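Long-range contacts in enoyl-CoA hydratase/isomerase (Mycobacterium avium, PDB 3P5M), which probably acts on enoyl-CoA or related acyl-CoA thioesters as a hydratase or isomerase of the crotonase superfamily: residues P121-Q126 / I163-A168; L116-P121 / D181-V186; F125-T130 / R155-A160. One frame throughout, in Å; residues are numbered along the deposited sequence.

The three contacts follow one run of chain, from strand 116-119 of the main sheet through the turn at Pro121 to strand 124-126 of the small sheet and on to Thr130. Interactions 1 and 2 share Pro121, and their centres are about 12 Å apart; Ala165 CB of interaction 1 lies 3.3 Å from Ala120 O of interaction 2. Interactions 1 and 3 share Phe125 and Gln126, with centres about 13 Å apart, and meet where Ile163 CG1 lies 3.7 Å from Met156 CE. The centres of interactions 2 and 3 are about 24 Å apart, yet Phe125 CZ packs 4.2 Å from Ala119 CB. Interactions 1 and 2 both reach the second subunit.

Interaction 1. Residues P121-Q126 / I163-A168; sequences PASYFQ and ISAATA
Phe125 and Ile163 form an antiparallel hydrogen-bonded pair. Phe125 N donates to Ile163 O at 2.9 Å and Ile163 N to Phe125 O at 2.8 Å. The adjoining pair, Tyr124 with Ser164, is non-hydrogen-bonded. A third backbone bond follows as the second segment leaves the strand: Ala165 N reaches Ser123 O at 3.0 Å, approaching well above the carbonyl plane and bent to 135° at the hydrogen. Water 1 extends this row, donating to Pro121 O and accepting weakly from Ala166 N.

Strand 124-126 is the middle member of the small three-stranded sheet that accompanies the main sheet in the crotonase fold. Strand 102-104 runs parallel to it on one side and strand 163-164 antiparallel on the other. The latter passes directly into helix 165-171, with Ser164 as N-cap residue; Ser164 OG and Thr167 OG1 share a hydrogen bond of 2.8 Å across the first turn.

The side chains divide between the two faces of this sheet, Phe125 and Ile163 on one, Tyr124 and Ser164 on the other. The Phe125 side chain starts beside its backbone N (chi1 -59°), and its ring turns an edge to Ile163 O, which lies in the ring plane. CD2 of this ring also makes an apolar contact with Ala168 CB, obliquely at 3.9 Å, so the ring spans the step from strand to helix. Ala165 CB fits against Ser123 OG at 3.4 Å, while that hydroxyl is hydrogen-bonded to Ala120 O. On the other face, Tyr124 CB passes 3.3 Å from Ile163 O, and the rest of the side chain leads away from the 163-168 segment; Tyr124 also packs on Ala180 of the second subunit.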
loop_
_atom_site.group_PDB
_atom_site.type_symbol
_atom_site.label_atom_id
_atom_site.label_comp_id
_atom_site.label_asym_id
_atom_site.label_seq_id
_atom_site.Cartn_x
_atom_site.Cartn_y
_atom_site.Cartn_z
ATOM N N PRO B 121 -11.666 0.674 14.487
ATOM C CA PRO B 121 -10.268 0.198 14.248
ATOM C C PRO B 121 -9.985 -1.214 14.727
ATOM O O PRO B 121 -9.301 -1.998 14.015
ATOM C CB PRO B 121 -9.373 1.199 15.011
ATOM C CG PRO B 121 -10.261 2.295 15.479
ATOM C CD PRO B 121 -11.702 2.028 15.088
ATOM N N ALA B 122 -10.518 -1.557 15.893
ATOM C CA ALA B 122 -10.318 -2.903 16.441
ATOM C C ALA B 122 -11.393 -3.896 15.966
ATOM O O ALA B 122 -11.470 -5.038 16.470
ATOM C CB ALA B 122 -10.258 -2.837 17.985
ATOM N N SER B 123 -12.219 -3.490 15.004
ATOM C CA SER B 123 -13.296 -4.405 14.530
ATOM C C SER B 123 -12.724 -5.438 13.555
ATOM O O SER B 123 -11.599 -5.273 13.094
ATOM C CB SER B 123 -14.521 -3.672 13.992
ATOM O OG SER B 123 -14.278 -3.000 12.766
ATOM N N TYR B 124 -13.426 -6.561 13.371
ATOM C CA TYR B 124 -13.013 -7.582 12.395
ATOM C C TYR B 124 -14.181 -8.417 11.872
ATOM O O TYR B 124 -15.268 -8.473 12.483
ATOM C CB TYR B 124 -11.944 -8.515 12.983
ATOM C CG TYR B 124 -12.393 -9.327 14.163
ATOM C CD1 TYR B 124 -12.893 -10.623 13.987
ATOM C CD2 TYR B 124 -12.315 -8.820 15.458
ATOM C CE1 TYR B 124 -13.278 -11.399 15.067
ATOM C CE2 TYR B 124 -12.705 -9.598 16.571
ATOM C CZ TYR B 124 -13.174 -10.873 16.354
ATOM O OH TYR B 124 -13.548 -11.638 17.403
ATOM N N PHE B 125 -13.912 -9.095 10.758
ATOM C CA PHE B 125 -14.917 -9.803 9.961
ATOM C C PHE B 125 -14.374 -11.200 9.779
ATOM O O PHE B 125 -13.196 -11.390 9.432
ATOM C CB PHE B 125 -15.103 -9.070 8.631
ATOM C CG PHE B 125 -15.548 -7.636 8.800
ATOM C CD1 PHE B 125 -16.909 -7.295 8.743
ATOM C CD2 PHE B 125 -14.635 -6.651 9.074
ATOM C CE1 PHE B 125 -17.325 -5.984 8.939
ATOM C CE2 PHE B 125 -15.025 -5.346 9.276
ATOM C CZ PHE B 125 -16.379 -4.998 9.202
ATOM N N GLN B 126 -15.201 -12.202 10.060
ATOM C CA GLN B 126 -14.674 -13.539 10.103
ATOM C C GLN B 126 -15.776 -14.565 9.843
ATOM O O GLN B 126 -16.838 -14.503 10.449
ATOM C CB GLN B 126 -14.071 -13.811 11.483
ATOM C CG GLN B 126 -13.406 -15.201 11.618
ATOM C CD GLN B 126 -13.084 -15.573 13.086
ATOM O OE1 GLN B 126 -13.684 -15.036 14.004
ATOM N NE2 GLN B 126 -12.133 -16.489 13.289
ATOM N N ILE B 163 -10.409 -11.127 9.584
ATOM C CA ILE B 163 -9.964 -10.041 8.719
ATOM C C ILE B 163 -10.141 -8.720 9.445
ATOM O O ILE B 163 -11.270 -8.338 9.778
ATOM C CB ILE B 163 -10.784 -10.012 7.409
ATOM C CG1 ILE B 163 -10.874 -11.439 6.790
ATOM C CG2 ILE B 163 -10.226 -8.937 6.465
ATOM C CD1 ILE B 163 -9.464 -12.128 6.493
ATOM N N SER B 164 -9.044 -7.998 9.642
ATOM C CA SER B 164 -9.060 -6.740 10.383
ATOM C C SER B 164 -9.911 -5.711 9.672
ATOM O O SER B 164 -10.135 -5.806 8.453
ATOM C CB SER B 164 -7.639 -6.182 10.511
ATOM O OG SER B 164 -7.178 -5.721 9.244
ATOM N N ALA B 165 -10.405 -4.738 10.421
ATOM C CA ALA B 165 -11.108 -3.627 9.766
ATOM C C ALA B 165 -10.248 -3.004 8.667
ATOM O O ALA B 165 -10.746 -2.763 7.601
ATOM C CB ALA B 165 -11.516 -2.571 10.762
ATOM N N ALA B 166 -8.971 -2.774 8.934
ATOM C CA ALA B 166 -8.042 -2.147 7.973
ATOM C C ALA B 166 -7.933 -2.966 6.669
ATOM O O ALA B 166 -8.025 -2.416 5.594
ATOM C CB ALA B 166 -6.644 -2.011 8.600
ATOM N N THR B 167 -7.730 -4.281 6.801
ATOM C CA THR B 167 -7.646 -5.198 5.665
ATOM C C THR B 167 -8.962 -5.258 4.883
ATOM O O THR B 167 -8.934 -5.178 3.660
ATOM C CB THR B 167 -7.257 -6.590 6.146
ATOM O OG1 THR B 167 -6.023 -6.484 6.836
ATOM C CG2 THR B 167 -7.118 -7.598 4.984
ATOM N N ALA B 168 -10.100 -5.352 5.599
ATOM C CA ALA B 168 -11.415 -5.334 4.976
ATOM C C ALA B 168 -11.579 -4.083 4.146
ATOM O O ALA B 168 -12.038 -4.159 3.009
ATOM C CB ALA B 168 -12.551 -5.436 6.008
HETATM O O HOH W 1 -8.037 -1.629 11.640
#

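Interaction 2. Residues L116-P121 / D181-V186; sequences LVVAAP and DEYESV
Tyr183 lays one face of its ring over Ala120, whose CB stands 3.8 Å from the ring centroid and only 17° off the normal, a CH-pi contact. The methyl is displaced somewhat toward the CG and CD1 rim, where both atoms lie about equally near it. Tyr183 CG sits anti to the backbone N (chi1 163°), which carries the ring from the first turn of its helix across to the end of the strand. The ring edge meets a different partner: Val118 O lies in the ring plane, 3.3 Å from Tyr183 CE1, so the ring presents a C-H to this carbonyl and a face to the alanine two residues further on.

Strand 116-119 runs in the main sheet of the crotonase fold between the parallel strands 95-99 and 176-177. Helix 183-195 follows strand 176-177 in the chain and turns back to pack its first turn against the neighbouring strand 116-119. Val118 points toward this helix and Ala119 away from it. Val118 CG1 thus occupies the angle between two helix residues, 4.3 Å from Tyr183 CE1 and 4.3 Å from Val186 CG1, and Leu187 adds a further apolar neighbour. At the other end of the contact, where the chain leaves the sheet, Pro121 CD rests 4.2 Å from Tyr183 CB, on the near end of that side chain rather than on its ring. The turn leading into the helix reaches the second subunit, where Asp181 OD2 makes a salt bridge with Lys162 NZ of that neighbouring chain.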
loop_
_atom_site.group_PDB
_atom_site.type_symbol
_atom_site.label_atom_id
_atom_site.label_comp_id
_atom_site.label_asym_id
_atom_site.label_seq_id
_atom_site.Cartn_x
_atom_site.Cartn_y
_atom_site.Cartn_z
ATOM N N LEU B 116 -23.674 0.782 3.552
ATOM C CA LEU B 116 -22.402 1.351 3.969
ATOM C C LEU B 116 -22.077 0.675 5.269
ATOM O O LEU B 116 -22.990 0.337 6.017
ATOM C CB LEU B 116 -22.549 2.860 4.185
ATOM C CG LEU B 116 -23.031 3.697 2.992
ATOM C CD1 LEU B 116 -23.343 5.107 3.440
ATOM C CD2 LEU B 116 -21.987 3.693 1.834
ATOM N N VAL B 117 -20.794 0.432 5.523
ATOM C CA VAL B 117 -20.335 -0.146 6.803
ATOM C C VAL B 117 -19.251 0.779 7.326
ATOM O O VAL B 117 -18.316 1.107 6.592
ATOM C CB VAL B 117 -19.742 -1.567 6.625
ATOM C CG1 VAL B 117 -19.090 -2.075 7.945
ATOM C CG2 VAL B 117 -20.847 -2.548 6.111
ATOM N N VAL B 118 -19.399 1.216 8.572
ATOM C CA VAL B 118 -18.411 2.072 9.238
ATOM C C VAL B 118 -17.782 1.233 10.348
ATOM O O VAL B 118 -18.440 0.870 11.342
ATOM C CB VAL B 118 -19.055 3.386 9.815
ATOM C CG1 VAL B 118 -17.977 4.268 10.442
ATOM C CG2 VAL B 118 -19.825 4.203 8.721
ATOM N N ALA B 119 -16.530 0.877 10.143
ATOM C CA ALA B 119 -15.873 -0.104 10.991
ATOM C C ALA B 119 -14.923 0.589 11.963
ATOM O O ALA B 119 -14.130 1.449 11.555
ATOM C CB ALA B 119 -15.109 -1.147 10.118
ATOM N N ALA B 120 -15.035 0.214 13.244
ATOM C CA ALA B 120 -14.112 0.665 14.289
ATOM C C ALA B 120 -12.762 0.008 14.063
ATOM O O ALA B 120 -12.720 -1.137 13.522
ATOM C CB ALA B 120 -14.685 0.289 15.675
ATOM N N PRO B 121 -11.666 0.674 14.487
ATOM C CA PRO B 121 -10.268 0.198 14.248
ATOM C C PRO B 121 -9.985 -1.214 14.727
ATOM O O PRO B 121 -9.301 -1.998 14.015
ATOM C CB PRO B 121 -9.373 1.199 15.011
ATOM C CG PRO B 121 -10.261 2.295 15.479
ATOM C CD PRO B 121 -11.702 2.028 15.088
ATOM N N ASP B 181 -9.505 7.479 18.030
ATOM C CA ASP B 181 -10.719 7.501 18.813
ATOM C C ASP B 181 -11.896 8.040 17.999
ATOM O O ASP B 181 -12.865 8.513 18.570
ATOM C CB ASP B 181 -10.540 8.334 20.094
ATOM C CG ASP B 181 -10.077 9.792 19.832
ATOM O OD1 ASP B 181 -10.126 10.581 20.792
ATOM O OD2 ASP B 181 -9.659 10.167 18.713
ATOM N N GLU B 182 -11.802 7.955 16.668
ATOM C CA GLU B 182 -12.724 8.675 15.782
ATOM C C GLU B 182 -13.975 7.933 15.298
ATOM O O GLU B 182 -14.783 8.503 14.536
ATOM C CB GLU B 182 -11.967 9.213 14.585
ATOM C CG GLU B 182 -11.174 10.468 14.894
ATOM C CD GLU B 182 -10.302 10.931 13.726
ATOM O OE1 GLU B 182 -10.390 10.355 12.613
ATOM O OE2 GLU B 182 -9.545 11.890 13.918
ATOM N N TYR B 183 -14.143 6.687 15.737
ATOM C CA TYR B 183 -15.176 5.818 15.203
ATOM C C TYR B 183 -16.584 6.426 15.351
ATOM O O TYR B 183 -17.346 6.499 14.369
ATOM C CB TYR B 183 -15.093 4.433 15.883
ATOM C CG TYR B 183 -16.357 3.595 15.697
ATOM C CD1 TYR B 183 -16.732 3.123 14.441
ATOM C CD2 TYR B 183 -17.166 3.284 16.789
ATOM C CE1 TYR B 183 -17.905 2.352 14.273
ATOM C CE2 TYR B 183 -18.323 2.514 16.648
ATOM C CZ TYR B 183 -18.691 2.051 15.384
ATOM O OH TYR B 183 -19.851 1.301 15.250
ATOM N N GLU B 184 -16.918 6.822 16.583
ATOM C CA GLU B 184 -18.237 7.334 16.929
ATOM C C GLU B 184 -18.545 8.604 16.143
ATOM O O GLU B 184 -19.649 8.762 15.600
ATOM C CB GLU B 184 -18.357 7.598 18.460
ATOM C CG GLU B 184 -18.553 6.340 19.309
ATOM C CD GLU B 184 -17.224 5.601 19.609
ATOM O OE1 GLU B 184 -16.135 6.051 19.140
ATOM O OE2 GLU B 184 -17.267 4.555 20.315
ATOM N N SER B 185 -17.556 9.497 16.078
ATOM C CA SER B 185 -17.731 10.791 15.431
ATOM C C SER B 185 -17.908 10.622 13.929
ATOM O O SER B 185 -18.765 11.289 13.320
ATOM C CB SER B 185 -16.537 11.698 15.719
ATOM O OG SER B 185 -16.513 12.769 14.796
ATOM N N VAL B 186 -17.128 9.710 13.342
ATOM C CA VAL B 186 -17.242 9.416 11.906
ATOM C C VAL B 186 -18.590 8.772 11.577
ATOM O O VAL B 186 -19.272 9.228 10.687
ATOM C CB VAL B 186 -16.058 8.597 11.353
ATOM C CG1 VAL B 186 -16.313 8.167 9.918
ATOM C CG2 VAL B 186 -14.808 9.461 11.373
#

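Interaction 3. Residues F125-T130 / R155-A160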
loop_
_atom_site.group_PDB
_atom_site.type_symbol
_atom_site.label_atom_id
_atom_site.label_comp_id
_atom_site.label_asym_id
_atom_site.label_seq_id
_atom_site.Cartn_x
_atom_site.Cartn_y
_atom_site.Cartn_z
ATOM N N PHE B 125 -13.912 -9.095 10.758
ATOM C CA PHE B 125 -14.917 -9.803 9.961
ATOM C C PHE B 125 -14.374 -11.200 9.779
ATOM O O PHE B 125 -13.196 -11.390 9.432
ATOM C CB PHE B 125 -15.103 -9.070 8.631
ATOM C CG PHE B 125 -15.548 -7.636 8.800
ATOM C CD1 PHE B 125 -16.909 -7.295 8.743
ATOM C CD2 PHE B 125 -14.635 -6.651 9.074
ATOM C CE1 PHE B 125 -17.325 -5.984 8.939
ATOM C CE2 PHE B 125 -15.025 -5.346 9.276
ATOM C CZ PHE B 125 -16.379 -4.998 9.202
ATOM N N GLN B 126 -15.201 -12.202 10.060
ATOM C CA GLN B 126 -14.674 -13.539 10.103
ATOM C C GLN B 126 -15.776 -14.565 9.843
ATOM O O GLN B 126 -16.838 -14.503 10.449
ATOM C CB GLN B 126 -14.071 -13.811 11.483
ATOM C CG GLN B 126 -13.406 -15.201 11.618
ATOM C CD GLN B 126 -13.084 -15.573 13.086
ATOM O OE1 GLN B 126 -13.684 -15.036 14.004
ATOM N NE2 GLN B 126 -12.133 -16.489 13.289
ATOM N N LEU B 127 -15.489 -15.503 8.950
ATOM C CA LEU B 127 -16.388 -16.645 8.698
ATOM C C LEU B 127 -15.877 -17.809 9.553
ATOM O O LEU B 127 -15.156 -18.700 9.075
ATOM C CB LEU B 127 -16.418 -16.990 7.208
ATOM C CG LEU B 127 -16.851 -15.881 6.242
ATOM C CD1 LEU B 127 -16.841 -16.366 4.769
ATOM C CD2 LEU B 127 -18.233 -15.327 6.610
ATOM N N ALA B 128 -16.200 -17.769 10.841
ATOM C CA ALA B 128 -15.694 -18.803 11.742
ATOM C C ALA B 128 -16.469 -20.117 11.642
ATOM O O ALA B 128 -16.170 -21.047 12.372
ATOM C CB ALA B 128 -15.651 -18.317 13.196
ATOM N N PHE B 129 -17.432 -20.219 10.737
ATOM C CA PHE B 129 -18.307 -21.385 10.742
ATOM C C PHE B 129 -17.520 -22.691 10.650
ATOM O O PHE B 129 -17.810 -23.637 11.384
ATOM C CB PHE B 129 -19.328 -21.359 9.586
ATOM C CG PHE B 129 -19.955 -20.011 9.300
ATOM C CD1 PHE B 129 -21.279 -19.757 9.686
ATOM C CD2 PHE B 129 -19.254 -19.021 8.586
ATOM C CE1 PHE B 129 -21.879 -18.550 9.405
ATOM C CE2 PHE B 129 -19.859 -17.803 8.278
ATOM C CZ PHE B 129 -21.192 -17.563 8.688
ATOM N N THR B 130 -16.526 -22.750 9.751
ATOM C CA THR B 130 -15.806 -24.006 9.498
ATOM C C THR B 130 -15.080 -24.539 10.704
ATOM O O THR B 130 -14.743 -25.730 10.734
ATOM C CB THR B 130 -14.830 -23.958 8.282
ATOM O OG1 THR B 130 -14.002 -22.799 8.352
ATOM C CG2 THR B 130 -15.588 -23.947 6.969
ATOM N N ARG B 155 -10.659 -18.151 0.779
ATOM C CA ARG B 155 -9.781 -18.109 1.918
ATOM C C ARG B 155 -10.551 -17.828 3.219
ATOM O O ARG B 155 -10.470 -18.634 4.152
ATOM C CB ARG B 155 -8.617 -17.108 1.741
ATOM C CG ARG B 155 -7.632 -17.152 2.939
ATOM C CD ARG B 155 -6.320 -16.387 2.693
ATOM N NE ARG B 155 -5.480 -16.332 3.900
ATOM C CZ ARG B 155 -4.194 -15.996 3.900
ATOM N NH1 ARG B 155 -3.604 -15.705 2.747
ATOM N NH2 ARG B 155 -3.489 -15.962 5.047
ATOM N N MET B 156 -11.317 -16.729 3.266
ATOM C CA MET B 156 -12.104 -16.425 4.462
ATOM C C MET B 156 -12.891 -17.652 4.929
ATOM O O MET B 156 -12.887 -17.980 6.108
ATOM C CB MET B 156 -13.080 -15.284 4.207
ATOM C CG MET B 156 -12.392 -13.929 4.272
ATOM S SD MET B 156 -13.579 -12.597 4.128
ATOM C CE MET B 156 -14.239 -12.607 5.788
ATOM N N ALA B 157 -13.530 -18.332 3.978
ATOM C CA ALA B 157 -14.448 -19.415 4.319
ATOM C C ALA B 157 -13.683 -20.671 4.695
ATOM O O ALA B 157 -14.031 -21.318 5.655
ATOM C CB ALA B 157 -15.435 -19.706 3.176
ATOM N N MET B 158 -12.638 -20.994 3.952
ATOM C CA MET B 158 -11.876 -22.202 4.219
ATOM C C MET B 158 -10.886 -22.125 5.387
ATOM O O MET B 158 -10.635 -23.155 6.032
ATOM C CB MET B 158 -11.213 -22.695 2.957
ATOM C CG MET B 158 -12.268 -23.308 2.057
ATOM S SD MET B 158 -11.686 -23.853 0.485
ATOM C CE MET B 158 -10.100 -24.515 0.883
ATOM N N THR B 159 -10.344 -20.945 5.682
ATOM C CA THR B 159 -9.351 -20.843 6.781
ATOM C C THR B 159 -9.925 -20.299 8.086
ATOM O O THR B 159 -9.285 -20.378 9.159
ATOM C CB THR B 159 -8.128 -19.955 6.400
ATOM O OG1 THR B 159 -8.541 -18.588 6.308
ATOM C CG2 THR B 159 -7.503 -20.394 5.140
ATOM N N ALA B 160 -11.119 -19.719 8.000
ATOM C CA ALA B 160 -11.760 -19.075 9.152
ATOM C C ALA B 160 -10.906 -17.941 9.821
ATOM O O ALA B 160 -11.047 -17.677 11.011
ATOM C CB ALA B 160 -12.210 -20.148 10.194
HETATM O O HOH W 2 -12.894 -15.848 7.767
HETATM O O HOH W 3 -16.096 -20.563 7.424
#
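Ala128 and Ala160 bring the two backbones within 4.7 Å, CA to CA, where the chain has left strand 124-126 and helix 150-159 has just ended. Ala160 has turned out of the helix with a positive phi of 57°, and its CA presents a C-H to Leu127 O at 3.4 Å. Two waters link the main chains: water 2 accepts from Leu127 N and donates to Met156 O, and water 3 donates to both Leu127 O and Ala157 O while accepting from Thr130 N.

Side chains add two direct bonds. Gln126 CG is anti to the backbone N (chi1 -177°) and the chain runs on extended, so that NE2 reaches Ala160 O at 2.8 Å in an almost straight bond, 172° at the hydrogen, with the acceptor close to the amide plane. In this part of the crotonase fold, the end of strand 124-126 and the turn after it are tied to the C-terminal end of helix 150-159 and the residue that follows it; Arg155 NH1 of this helix bonds Ser175 O of the fourth subunit. Thr130 OG1 donates to Ala157 O at 3.1 Å, nearly head-on to the carbonyl, and that oxygen is gripped by water 3 as well. Leu127 points at the helix; its CD1 branch lies 4.0 Å from Met156 CB and equally far from Ala157 CB. The Met156 chain bends at chi3 and brings CE to 4.0 Å from Phe125 O.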